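Local coordinates for protein inositol monophosphatase (Staphylococcus aureus, PDB 5DW8) that probably catalyses the metal-dependent hydrolysis of inositol monophosphates, and here holds calcium ions and adenosine-2'-monophosphate at its active site, at residues Thr47-Ala52 / Asp91-Thr96; Thr86-Asp91 / Ile108-Tyr113; Val197-Gly202 / Val222-Val227. All coordinates share one frame; numbering follows the deposited sequence.

Contact 1: residues Thr47-Ala52 / Asp91-Thr96. With CA (calcium ion), chain C; CA (calcium ion), chain E; 2AM (adenosine-2'-monophosphate), chain D.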
# COMPACT_ATOMS: atom_id res chain seq x y z
N THR A 47 -0.01 21.71 -6.00
CA THR A 47 -0.80 22.78 -5.38
C THR A 47 -1.79 23.41 -6.37
O THR A 47 -2.97 23.66 -6.06
CB THR A 47 0.14 23.86 -4.82
OG1 THR A 47 1.21 23.21 -4.11
CG2 THR A 47 -0.60 24.86 -3.89
N ASN A 48 -1.28 23.67 -7.58
CA ASN A 48 -2.13 23.83 -8.75
C ASN A 48 -2.61 22.41 -9.05
O ASN A 48 -2.11 21.47 -8.51
CB ASN A 48 -1.34 24.44 -9.92
CG ASN A 48 -0.67 25.77 -9.55
OD1 ASN A 48 -1.32 26.83 -9.51
ND2 ASN A 48 0.65 25.72 -9.30
N VAL A 49 -3.59 22.21 -9.88
CA VAL A 49 -4.14 20.84 -10.02
C VAL A 49 -5.17 20.59 -8.93
O VAL A 49 -6.32 20.41 -9.23
CB VAL A 49 -3.07 19.70 -9.99
CG1 VAL A 49 -3.75 18.34 -10.04
CG2 VAL A 49 -2.12 19.84 -11.15
N ASP A 50 -4.74 20.58 -7.68
CA ASP A 50 -5.66 20.61 -6.56
C ASP A 50 -6.64 21.75 -6.68
O ASP A 50 -7.85 21.56 -6.67
CB ASP A 50 -4.90 20.77 -5.25
CG ASP A 50 -5.34 19.81 -4.22
OD1 ASP A 50 -6.54 19.47 -4.25
OD2 ASP A 50 -4.47 19.39 -3.42
N LYS A 51 -6.07 22.94 -6.82
CA LYS A 51 -6.81 24.18 -6.93
C LYS A 51 -7.61 24.17 -8.22
O LYS A 51 -8.80 24.45 -8.22
CB LYS A 51 -5.84 25.35 -6.94
CG LYS A 51 -6.45 26.71 -6.64
CD LYS A 51 -5.65 27.46 -5.58
CE LYS A 51 -5.79 26.84 -4.16
NZ LYS A 51 -4.76 27.33 -3.20
N ALA A 52 -6.96 23.80 -9.33
CA ALA A 52 -7.61 23.86 -10.64
C ALA A 52 -8.75 22.86 -10.72
O ALA A 52 -9.73 23.11 -11.40
CB ALA A 52 -6.60 23.62 -11.76
N ASP A 91 -12.98 16.36 -2.18
CA ASP A 91 -11.53 16.51 -2.02
C ASP A 91 -10.94 16.23 -3.37
O ASP A 91 -11.08 15.13 -3.87
CB ASP A 91 -10.99 15.50 -1.02
CG ASP A 91 -9.49 15.64 -0.81
OD1 ASP A 91 -8.87 16.52 -1.47
OD2 ASP A 91 -8.93 14.85 0.01
N PRO A 92 -10.30 17.22 -4.00
CA PRO A 92 -10.05 16.93 -5.38
C PRO A 92 -8.91 15.95 -5.48
O PRO A 92 -8.94 15.14 -6.37
CB PRO A 92 -9.73 18.29 -6.01
CG PRO A 92 -9.94 19.29 -4.96
CD PRO A 92 -9.81 18.57 -3.65
N ILE A 93 -7.93 16.03 -4.58
CA ILE A 93 -6.89 15.00 -4.48
C ILE A 93 -6.66 14.46 -3.05
O ILE A 93 -5.99 15.09 -2.22
CB ILE A 93 -5.54 15.46 -5.08
CG1 ILE A 93 -5.69 15.71 -6.58
CG2 ILE A 93 -4.46 14.40 -4.88
CD1 ILE A 93 -5.85 17.16 -6.95
N ASP A 94 -7.23 13.29 -2.76
CA ASP A 94 -6.86 12.55 -1.59
C ASP A 94 -5.63 11.71 -1.90
O ASP A 94 -5.68 10.86 -2.79
CB ASP A 94 -8.00 11.65 -1.13
CG ASP A 94 -7.83 11.21 0.30
OD1 ASP A 94 -7.35 12.01 1.11
OD2 ASP A 94 -8.13 10.06 0.61
N GLY A 95 -4.55 11.98 -1.16
CA GLY A 95 -3.24 11.35 -1.36
C GLY A 95 -2.29 12.26 -2.13
O GLY A 95 -1.74 11.85 -3.13
N THR A 96 -2.10 13.48 -1.66
CA THR A 96 -1.22 14.46 -2.35
C THR A 96 0.19 13.98 -2.41
O THR A 96 0.84 14.09 -3.45
CB THR A 96 -1.20 15.90 -1.71
OG1 THR A 96 -0.84 15.84 -0.31
CG2 THR A 96 -2.52 16.59 -1.87
CA CA C . -6.71 16.85 -0.87
CA CA E . -7.51 14.94 1.75
P 2AM D . -4.64 14.67 1.63
O1P 2AM D . -3.76 13.59 0.82
O2P 2AM D . -3.56 15.56 2.46
O3P 2AM D . -5.48 15.43 0.66
C5' 2AM D . -2.69 10.82 4.45
O5' 2AM D . -2.20 9.47 4.34
C4' 2AM D . -4.21 10.72 4.42
O4' 2AM D . -4.80 11.46 5.54
C3' 2AM D . -4.77 11.38 3.18
O3' 2AM D . -6.06 10.84 2.98
C2' 2AM D . -4.77 12.85 3.66
O2' 2AM D . -5.47 13.79 2.79
C1' 2AM D . -5.44 12.68 5.01
N9 2AM D . -5.24 13.83 5.96
C8 2AM D . -6.22 14.47 6.61
N7 2AM D . -5.69 15.42 7.38
C5 2AM D . -4.36 15.38 7.20
C6 2AM D . -3.38 16.12 7.73
N6 2AM D . -3.75 17.07 8.58
N1 2AM D . -2.07 15.91 7.42
C2 2AM D . -1.76 14.88 6.52
N3 2AM D . -2.81 14.12 5.97
C4 2AM D . -4.09 14.39 6.32
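A kinked part of helix 44-64 and the metal-binding bend meet where the CA atoms of Asp50 and Pro92 come within 5.8 Å; no hydrogen bond joins the two segments. Asp50 carries most of the contact. Its CG sits off the staggered positions (chi1 -132°), which sets the two carboxylate oxygens against different residues of 91-96: OD1 rests 3.4 Å from Pro92 CD, and OD2 faces Thr96 CG2 at 3.7 Å. The tip of Ile93 reaches the backbone of residues 49-50, its CD1 lying 3.5 Å from Asp50 CA and 3.9 Å from Val49 CG1, with the valine and isoleucine side chains crossing at about a right angle. Across this contact the Asp50 carboxylate meets carbon only; Glu73 and Glu74 lie close to it as like charges.

The segment 91-96 has the sequence Asp-Pro-Ile-Asp-Gly-Thr, the signature of inositol monophosphatases. Extended from the main chain with CG anti to the backbone N (chi1 -179°), Asp91 bridges both calcium ions, OD1 binding one at 2.3 Å and OD2 the other at 2.2 Å; the carbonyl O of Ile93 joins the first. Gly95 N, at the N-cap position, donates to phosphate O1P at 2.7 Å, and Thr96 N donates to the same oxygen, so the start of helix 96-102 cradles the phosphate. Asp94 OD1 accepts the ribose O3' hydroxyl.

Asp216 completes the protein ligands of the second calcium. Phe99 of helix 96-102 packs against both Val49 and Ile93, while Pro92 also touches Thr53 and Glu54, one turn further along helix 44-64.

Contact 2: residues Thr86-Asp91 / Ile108-Tyr113; sequences TVWVVD and ISIGIY. With CA (calcium ion), chain E; CA (calcium ion), chain C.
Val87 to Asp91 pair with Tyr113 to Ser109 as adjacent antiparallel strands of the large mixed sheet of the inositol monophosphatase fold, their axes 4.7 Å apart and their directions at 164°.

Main-chain bonds come first. Val87-Tyr113, Val89-Gly111 and Asp91-Ser109 are hydrogen-bonded pairs, each with two N-H...O bonds. Val87 N lies 2.9 Å from Tyr113 O. The longest of the six runs from Gly111 N to Val89 O, 3.2 Å. The non-hydrogen-bonded pairs between them, Trp88-Ile112 and Val90-Ile110, add CA-H...O contacts, the shortest from Val90 CA to Ser109 O at 3.1 Å.

Apolar packing gathers on the face of Trp88, Val90, Ile110 and Ile112. With CG beside its backbone N (chi1 -58°), Trp88 runs alongside Ile112, whose CD1 makes a CH-pi contact 3.9 Å from the centroid of the six-membered ring and 5° off its normal. Ile110 CG2 meets Trp88 CE3 at 3.6 Å. Helix 11-32 covers this face through Leu11 and Phe14, and Trp88 NE1 is hydrogen-bonded to His68 ND1.

On the other face, Val89 CG1 approaches the Tyr113 ring obliquely, Asp91 CB lies beside Ser109 CB, and Trp215 and Ala218 of helix 214-226 cover Val89. Nearer the middle of this face a water joins the strands, donating to Val89 O at 2.9 Å and accepting from Ser109 OG at 2.9 Å.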
# COMPACT_ATOMS: atom_id res chain seq x y z
N THR A 86 -28.78 20.74 -1.13
CA THR A 86 -27.89 19.77 -1.72
C THR A 86 -26.44 20.20 -1.57
O THR A 86 -26.04 21.30 -1.99
CB THR A 86 -28.24 19.55 -3.19
OG1 THR A 86 -29.56 19.01 -3.25
CG2 THR A 86 -27.24 18.59 -3.81
N VAL A 87 -25.66 19.32 -0.97
CA VAL A 87 -24.32 19.67 -0.56
C VAL A 87 -23.28 18.70 -1.04
O VAL A 87 -23.30 17.53 -0.64
CB VAL A 87 -24.28 19.71 0.96
CG1 VAL A 87 -22.83 19.86 1.46
CG2 VAL A 87 -25.18 20.83 1.45
N TRP A 88 -22.37 19.20 -1.86
CA TRP A 88 -21.25 18.40 -2.34
C TRP A 88 -20.04 18.62 -1.44
O TRP A 88 -19.63 19.77 -1.25
CB TRP A 88 -20.86 18.79 -3.76
CG TRP A 88 -21.92 18.68 -4.83
CD1 TRP A 88 -23.14 19.30 -4.85
CD2 TRP A 88 -21.80 18.01 -6.10
NE1 TRP A 88 -23.79 19.03 -6.03
CE2 TRP A 88 -23.00 18.23 -6.81
CE3 TRP A 88 -20.80 17.20 -6.69
CZ2 TRP A 88 -23.23 17.69 -8.06
CZ3 TRP A 88 -21.04 16.66 -7.91
CH2 TRP A 88 -22.23 16.91 -8.60
N VAL A 89 -19.48 17.53 -0.89
CA VAL A 89 -18.24 17.60 -0.13
C VAL A 89 -17.17 16.85 -0.88
O VAL A 89 -17.26 15.62 -1.10
CB VAL A 89 -18.36 17.27 1.40
CG1 VAL A 89 -19.61 16.51 1.75
CG2 VAL A 89 -17.10 16.64 1.97
N VAL A 90 -16.18 17.61 -1.32
CA VAL A 90 -15.24 17.11 -2.28
C VAL A 90 -13.82 17.33 -1.85
O VAL A 90 -13.49 18.34 -1.22
CB VAL A 90 -15.52 17.70 -3.70
CG1 VAL A 90 -16.40 18.92 -3.63
CG2 VAL A 90 -14.24 17.99 -4.49
N ASP A 91 -12.98 16.36 -2.18
CA ASP A 91 -11.53 16.51 -2.02
C ASP A 91 -10.94 16.23 -3.37
O ASP A 91 -11.08 15.13 -3.87
CB ASP A 91 -10.99 15.50 -1.02
CG ASP A 91 -9.49 15.64 -0.81
OD1 ASP A 91 -8.87 16.52 -1.47
OD2 ASP A 91 -8.93 14.85 0.01
N ILE A 108 -10.25 11.35 -6.25
CA ILE A 108 -11.14 12.44 -6.02
C ILE A 108 -12.23 11.83 -5.15
O ILE A 108 -12.65 10.69 -5.39
CB ILE A 108 -11.70 13.00 -7.35
CG1 ILE A 108 -10.53 13.34 -8.32
CG2 ILE A 108 -12.61 14.19 -7.08
CD1 ILE A 108 -10.90 13.91 -9.70
N SER A 109 -12.67 12.54 -4.12
CA SER A 109 -13.72 12.04 -3.28
C SER A 109 -14.87 13.03 -3.34
O SER A 109 -14.68 14.24 -3.19
CB SER A 109 -13.25 11.88 -1.86
OG SER A 109 -14.17 11.09 -1.11
N ILE A 110 -16.07 12.49 -3.54
CA ILE A 110 -17.30 13.28 -3.55
C ILE A 110 -18.45 12.52 -2.92
O ILE A 110 -18.86 11.49 -3.42
CB ILE A 110 -17.78 13.69 -4.98
CG1 ILE A 110 -16.62 14.21 -5.84
CG2 ILE A 110 -18.85 14.75 -4.88
CD1 ILE A 110 -17.06 14.83 -7.18
N GLY A 111 -18.96 13.06 -1.83
CA GLY A 111 -20.23 12.65 -1.31
C GLY A 111 -21.21 13.78 -1.56
O GLY A 111 -20.84 14.96 -1.49
N ILE A 112 -22.45 13.42 -1.87
CA ILE A 112 -23.54 14.37 -2.09
C ILE A 112 -24.57 14.08 -1.02
O ILE A 112 -24.98 12.95 -0.83
CB ILE A 112 -24.18 14.25 -3.49
CG1 ILE A 112 -23.17 14.63 -4.56
CG2 ILE A 112 -25.40 15.16 -3.60
CD1 ILE A 112 -23.49 14.11 -5.95
N TYR A 113 -24.94 15.12 -0.30
CA TYR A 113 -25.89 14.99 0.78
C TYR A 113 -27.06 15.85 0.39
O TYR A 113 -26.92 16.76 -0.43
CB TYR A 113 -25.25 15.40 2.11
CG TYR A 113 -24.28 14.35 2.62
CD1 TYR A 113 -24.52 13.65 3.79
CD2 TYR A 113 -23.12 14.03 1.90
CE1 TYR A 113 -23.64 12.66 4.26
CE2 TYR A 113 -22.24 13.04 2.36
CZ TYR A 113 -22.51 12.36 3.54
OH TYR A 113 -21.63 11.39 3.99
CA CA E . -7.51 14.94 1.75
CA CA C . -6.71 16.85 -0.87
O HOH W 1 -15.77 13.30 -0.19

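Contact 3: residues Val197-Gly202 / Val222-Val227; sequences VSVATG and VILYEV
Ala200 and Leu224 bring two helices close together, their CA atoms 4.9 Å apart; no hydrogen bond crosses, and the side chains that meet are apolar. Followed outward, Leu224 begins with CB 4.4 Å from Ala200 CB. CG, anti to the backbone N (chi1 -175°), carries the chain past the alanine and divides it. CD1 heads away from residues 197-202, whereas CD2 runs toward helix 192-200, 4.0 Å from Ala200 N and 4.2 Å from Val199 CG1; the leucine and valine cross at a slant.

Ala200 is the small residue that lets the helices come so near. Its methyl points at helix 214-226 and is met by Ile223 CG2 at 3.6 Å. Val227, just past helix 214-226, brings CG2 to within 3.5 Å of Ala200 O, so isoleucine, leucine and valine all meet the alanine from the side of residues 222-227.

Gly202, with positive phi, stands in a Schellman motif; one of its bonds runs from Gly202 N to Val199 O, 3.0 Å. Thr201 OG1 donates to Ser198 O from above the carbonyl plane.

Val123 and Ala134 of the large sheet receive Ile223, and Val197 packs on Val123 and Tyr132. Close pairing of helices 192-200 and 214-226 against that sheet belongs to the middle helical layer of the layered alpha-beta-alpha-beta-alpha sandwich of inositol monophosphatases.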
# COMPACT_ATOMS: atom_id res chain seq x y z
N VAL A 197 -12.66 2.78 0.90
CA VAL A 197 -13.02 1.98 -0.26
C VAL A 197 -12.45 0.56 -0.09
O VAL A 197 -13.20 -0.41 -0.12
CB VAL A 197 -12.55 2.68 -1.56
CG1 VAL A 197 -12.04 1.71 -2.59
CG2 VAL A 197 -13.67 3.51 -2.16
N SER A 198 -11.16 0.43 0.12
CA SER A 198 -10.57 -0.89 0.37
C SER A 198 -11.31 -1.70 1.41
O SER A 198 -11.48 -2.94 1.25
CB SER A 198 -9.11 -0.76 0.80
OG SER A 198 -8.33 -0.49 -0.33
N VAL A 199 -11.75 -1.05 2.49
CA VAL A 199 -12.62 -1.76 3.43
C VAL A 199 -13.92 -2.13 2.72
O VAL A 199 -14.29 -3.26 2.75
CB VAL A 199 -12.94 -1.01 4.72
CG1 VAL A 199 -13.70 -1.96 5.63
CG2 VAL A 199 -11.67 -0.52 5.43
N ALA A 200 -14.59 -1.20 2.06
CA ALA A 200 -15.84 -1.55 1.35
C ALA A 200 -15.70 -2.75 0.36
O ALA A 200 -16.69 -3.44 0.12
CB ALA A 200 -16.40 -0.33 0.61
N THR A 201 -14.49 -2.97 -0.19
CA THR A 201 -14.24 -4.08 -1.13
C THR A 201 -13.83 -5.42 -0.48
O THR A 201 -13.72 -6.42 -1.15
CB THR A 201 -13.18 -3.69 -2.23
OG1 THR A 201 -11.94 -3.25 -1.64
CG2 THR A 201 -13.73 -2.58 -3.15
N GLY A 202 -13.63 -5.45 0.83
CA GLY A 202 -13.07 -6.63 1.49
C GLY A 202 -11.55 -6.72 1.52
O GLY A 202 -11.00 -7.65 2.13
N VAL A 222 -20.63 6.54 2.24
CA VAL A 222 -21.84 6.14 1.54
C VAL A 222 -21.64 4.74 0.93
O VAL A 222 -22.39 3.82 1.13
CB VAL A 222 -22.26 7.13 0.43
CG1 VAL A 222 -23.62 6.74 -0.06
CG2 VAL A 222 -22.28 8.56 0.94
N ILE A 223 -20.58 4.60 0.17
CA ILE A 223 -20.22 3.31 -0.42
C ILE A 223 -20.19 2.14 0.58
O ILE A 223 -20.65 1.03 0.31
CB ILE A 223 -18.85 3.48 -1.06
CG1 ILE A 223 -19.02 4.34 -2.34
CG2 ILE A 223 -18.18 2.13 -1.29
CD1 ILE A 223 -17.82 5.24 -2.57
N LEU A 224 -19.62 2.44 1.74
CA LEU A 224 -19.38 1.48 2.77
C LEU A 224 -20.71 1.17 3.43
O LEU A 224 -21.00 0.02 3.78
CB LEU A 224 -18.36 2.11 3.73
CG LEU A 224 -17.70 1.44 4.94
CD1 LEU A 224 -18.59 1.60 6.13
CD2 LEU A 224 -17.27 -0.01 4.77
N TYR A 225 -21.54 2.17 3.61
CA TYR A 225 -22.79 1.91 4.26
C TYR A 225 -23.57 0.83 3.46
O TYR A 225 -24.17 -0.06 4.06
CB TYR A 225 -23.55 3.22 4.49
CG TYR A 225 -24.94 2.99 4.99
CD1 TYR A 225 -25.18 2.07 6.01
CD2 TYR A 225 -26.01 3.64 4.44
CE1 TYR A 225 -26.46 1.80 6.44
CE2 TYR A 225 -27.29 3.41 4.88
CZ TYR A 225 -27.51 2.49 5.88
OH TYR A 225 -28.78 2.27 6.34
N GLU A 226 -23.50 0.87 2.11
CA GLU A 226 -24.21 -0.11 1.24
C GLU A 226 -23.82 -1.60 1.41
O GLU A 226 -24.68 -2.49 1.39
CB GLU A 226 -24.05 0.25 -0.24
CG GLU A 226 -24.80 1.49 -0.67
CD GLU A 226 -26.29 1.41 -0.39
OE1 GLU A 226 -26.96 0.59 -1.06
OE2 GLU A 226 -26.80 2.19 0.45
N VAL A 227 -22.54 -1.89 1.56
CA VAL A 227 -22.16 -3.26 1.94
C VAL A 227 -22.14 -3.48 3.47
O VAL A 227 -21.55 -4.44 3.96
CB VAL A 227 -20.83 -3.65 1.33
CG1 VAL A 227 -21.01 -3.75 -0.18
CG2 VAL A 227 -19.74 -2.68 1.73

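Overall arrangement
Asp91 belongs to contacts 1 and 2: it ends strand 86-91 and opens the bend that holds the calcium ions and the phosphate. The centres of these contacts lie about 14 Å apart, and they touch where Pro92 packs on Ile108. Contact 3 is more remote, its centre about 23 Å from that of contact 1 and the nearest atoms about 9 Å apart, while the Val199 side chain stays about 13 Å from the nucleotide. It nevertheless meets contact 2, with Tyr113 OH 4.2 Å from Val222 CG2. Helix 214-226 links it to the site as well, since Asp216, near that helix's start, binds a calcium ion.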